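Local atomic coordinates of chaperone SycD (Yersinia enterocolitica, PDB entry 2VGX), a protein that acts as a type III secretion chaperone of the LcrH/SycD family and probably modulates expression of the yop operon. Residues G8-L13 with C48-Y53. Sequence-based numbering, arbitrary orientation.
Sequences GTIAML and CVLDHY
Thr9, the N-cap of the short helix 10-13, lies against Leu50 and Asp51 at the end of helix 44-50, and its side chain meets different groups along its length. CB rests 3.5 Å from Leu50 O, the carbonyl at which that helix runs out. From there the side chain forks. With chi1 at 65°, OG1 sits between the backbone N and the carbonyl carbon of its own residue, where it can turn back to accept from Met12 N over 3.0 Å; threonine suits an N-cap because its short hydroxyl meets an amide of the first turn, for which no preceding helical turn supplies a carbonyl. The same OG1 bonds water 1, which donates to Asp51 OD2 at 2.7 Å. The side chains of Thr9 and Asp51 cross obliquely, which puts the methyl CG2 3.6 Å from Asp51 OD1; the same methyl lies at the edge of the Tyr53 ring. Aspartate can serve twice here: while OD2 takes the water, OD1 accepts from Tyr53 N through its anti lone pair, forming an Asx turn that holds the carboxylate beside the threonine.

Residues 48-53 fall within a tetratricopeptide-repeat sequence range, and such repeats are pairs of antiparallel helices; the N-terminal segment packs where helix 44-50 ends, and Leu21 of helix 18-33 touches both Ala11 and Leu50. One direct hydrogen bond joins the segments: Ala11 N donates to Leu50 O at 2.9 Å, in the carbonyl plane and on a lone pair. The small methyl of Ala11 probably allows this approach, its CB lying 3.2 Å from Leu50 O.

Ile10 CG1 lies 3.4 Å from Val49 O, while its CG2 branch adds apolar contact with Leu50. Water 2 accepts a hydrogen bond from Ile10 N, donates to Val49 O, and meets His52 ND1, the ring nitrogen that imidazole offers in its plane.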
loop_
_atom_site.group_PDB
_atom_site.type_symbol
_atom_site.label_atom_id
_atom_site.label_comp_id
_atom_site.label_asym_id
_atom_site.label_seq_id
_atom_site.Cartn_x
_atom_site.Cartn_y
_atom_site.Cartn_z
ATOM N N GLY A 8 -14.717 -7.022 8.050
ATOM C CA GLY A 8 -14.467 -5.824 8.885
ATOM C C GLY A 8 -13.544 -4.798 8.219
ATOM O O GLY A 8 -13.918 -3.623 8.055
ATOM N N THR A 9 -12.349 -5.236 7.803
ATOM C CA THR A 9 -11.391 -4.342 7.159
ATOM C C THR A 9 -11.248 -4.686 5.675
ATOM O O THR A 9 -11.576 -5.778 5.238
ATOM C CB THR A 9 -9.975 -4.426 7.810
ATOM O OG1 THR A 9 -9.424 -5.742 7.596
ATOM C CG2 THR A 9 -10.010 -4.099 9.292
ATOM N N ILE A 10 -10.736 -3.745 4.900
ATOM C CA ILE A 10 -10.450 -3.972 3.496
ATOM C C ILE A 10 -9.416 -5.080 3.305
ATOM O O ILE A 10 -9.554 -5.902 2.411
ATOM C CB ILE A 10 -9.894 -2.651 2.826
ATOM C CG1 ILE A 10 -10.929 -1.499 2.861
ATOM C CG2 ILE A 10 -9.384 -2.904 1.400
ATOM C CD1 ILE A 10 -12.284 -1.830 2.279
ATOM N N ALA A 11 -8.357 -5.076 4.109
ATOM C CA ALA A 11 -7.351 -6.117 4.011
ATOM C C ALA A 11 -7.973 -7.487 4.265
ATOM O O ALA A 11 -7.697 -8.398 3.520
ATOM C CB ALA A 11 -6.163 -5.881 4.989
ATOM N N MET A 12 -8.804 -7.616 5.296
ATOM C CA MET A 12 -9.443 -8.922 5.618
ATOM C C MET A 12 -10.311 -9.398 4.458
ATOM O O MET A 12 -10.212 -10.547 4.037
ATOM C CB MET A 12 -10.321 -8.837 6.856
ATOM C CG MET A 12 -9.589 -8.713 8.157
ATOM S SD MET A 12 -10.753 -8.283 9.461
ATOM C CE MET A 12 -11.652 -9.862 9.481
ATOM N N LEU A 13 -11.140 -8.506 3.917
ATOM C CA LEU A 13 -11.990 -8.848 2.791
ATOM C C LEU A 13 -11.150 -9.363 1.643
ATOM O O LEU A 13 -11.517 -10.336 0.972
ATOM C CB LEU A 13 -12.813 -7.641 2.326
ATOM C CG LEU A 13 -14.113 -7.322 3.053
ATOM C CD1 LEU A 13 -14.569 -5.914 2.649
ATOM C CD2 LEU A 13 -15.197 -8.358 2.741
ATOM N N CYS A 48 -3.644 2.749 6.659
ATOM C CA CYS A 48 -4.963 3.239 7.206
ATOM C C CYS A 48 -6.213 2.802 6.406
ATOM O O CYS A 48 -7.291 2.582 6.992
ATOM C CB CYS A 48 -4.937 4.778 7.354
ATOM S SG CYS A 48 -3.813 5.394 8.652
ATOM N N VAL A 49 -6.082 2.693 5.082
ATOM C CA VAL A 49 -7.161 2.212 4.226
ATOM C C VAL A 49 -7.327 0.679 4.404
ATOM O O VAL A 49 -8.455 0.160 4.475
ATOM C CB VAL A 49 -6.839 2.573 2.717
ATOM C CG1 VAL A 49 -7.676 1.738 1.706
ATOM C CG2 VAL A 49 -7.042 4.060 2.513
ATOM N N LEU A 50 -6.188 -0.010 4.507
ATOM C CA LEU A 50 -6.145 -1.504 4.581
ATOM C C LEU A 50 -6.676 -2.035 5.887
ATOM O O LEU A 50 -7.360 -3.067 5.878
ATOM C CB LEU A 50 -4.736 -2.076 4.297
ATOM C CG LEU A 50 -4.328 -1.895 2.805
ATOM C CD1 LEU A 50 -2.852 -2.216 2.563
ATOM C CD2 LEU A 50 -5.181 -2.694 1.817
ATOM N N ASP A 51 -6.386 -1.333 6.992
ATOM C CA ASP A 51 -6.888 -1.718 8.312
ATOM C C ASP A 51 -7.120 -0.449 9.117
ATOM O O ASP A 51 -6.177 0.094 9.707
ATOM C CB ASP A 51 -5.882 -2.628 9.054
ATOM C CG ASP A 51 -6.520 -3.338 10.283
ATOM O OD1 ASP A 51 -7.259 -2.676 11.068
ATOM O OD2 ASP A 51 -6.263 -4.566 10.464
ATOM N N HIS A 52 -8.364 0.008 9.136
ATOM C CA HIS A 52 -8.735 1.303 9.728
ATOM C C HIS A 52 -9.020 1.174 11.218
ATOM O O HIS A 52 -9.436 2.149 11.886
ATOM C CB HIS A 52 -9.899 1.958 8.946
ATOM C CG HIS A 52 -11.215 1.217 9.035
ATOM N ND1 HIS A 52 -11.443 0.013 8.400
ATOM C CD2 HIS A 52 -12.378 1.538 9.670
ATOM C CE1 HIS A 52 -12.693 -0.372 8.630
ATOM N NE2 HIS A 52 -13.277 0.530 9.410
ATOM N N TYR A 53 -8.748 -0.018 11.757
ATOM C CA TYR A 53 -8.828 -0.250 13.203
ATOM C C TYR A 53 -7.486 -0.352 13.905
ATOM O O TYR A 53 -7.434 -0.611 15.104
ATOM C CB TYR A 53 -9.621 -1.532 13.501
ATOM C CG TYR A 53 -11.101 -1.394 13.246
ATOM C CD1 TYR A 53 -11.847 -0.476 13.956
ATOM C CD2 TYR A 53 -11.757 -2.188 12.310
ATOM C CE1 TYR A 53 -13.209 -0.351 13.758
ATOM C CE2 TYR A 53 -13.140 -2.064 12.106
ATOM C CZ TYR A 53 -13.838 -1.139 12.843
ATOM O OH TYR A 53 -15.188 -0.974 12.715
HETATM O O HOH W 1 -6.930 -6.340 8.527
HETATM O O HOH W 2 -9.983 -1.089 6.353
#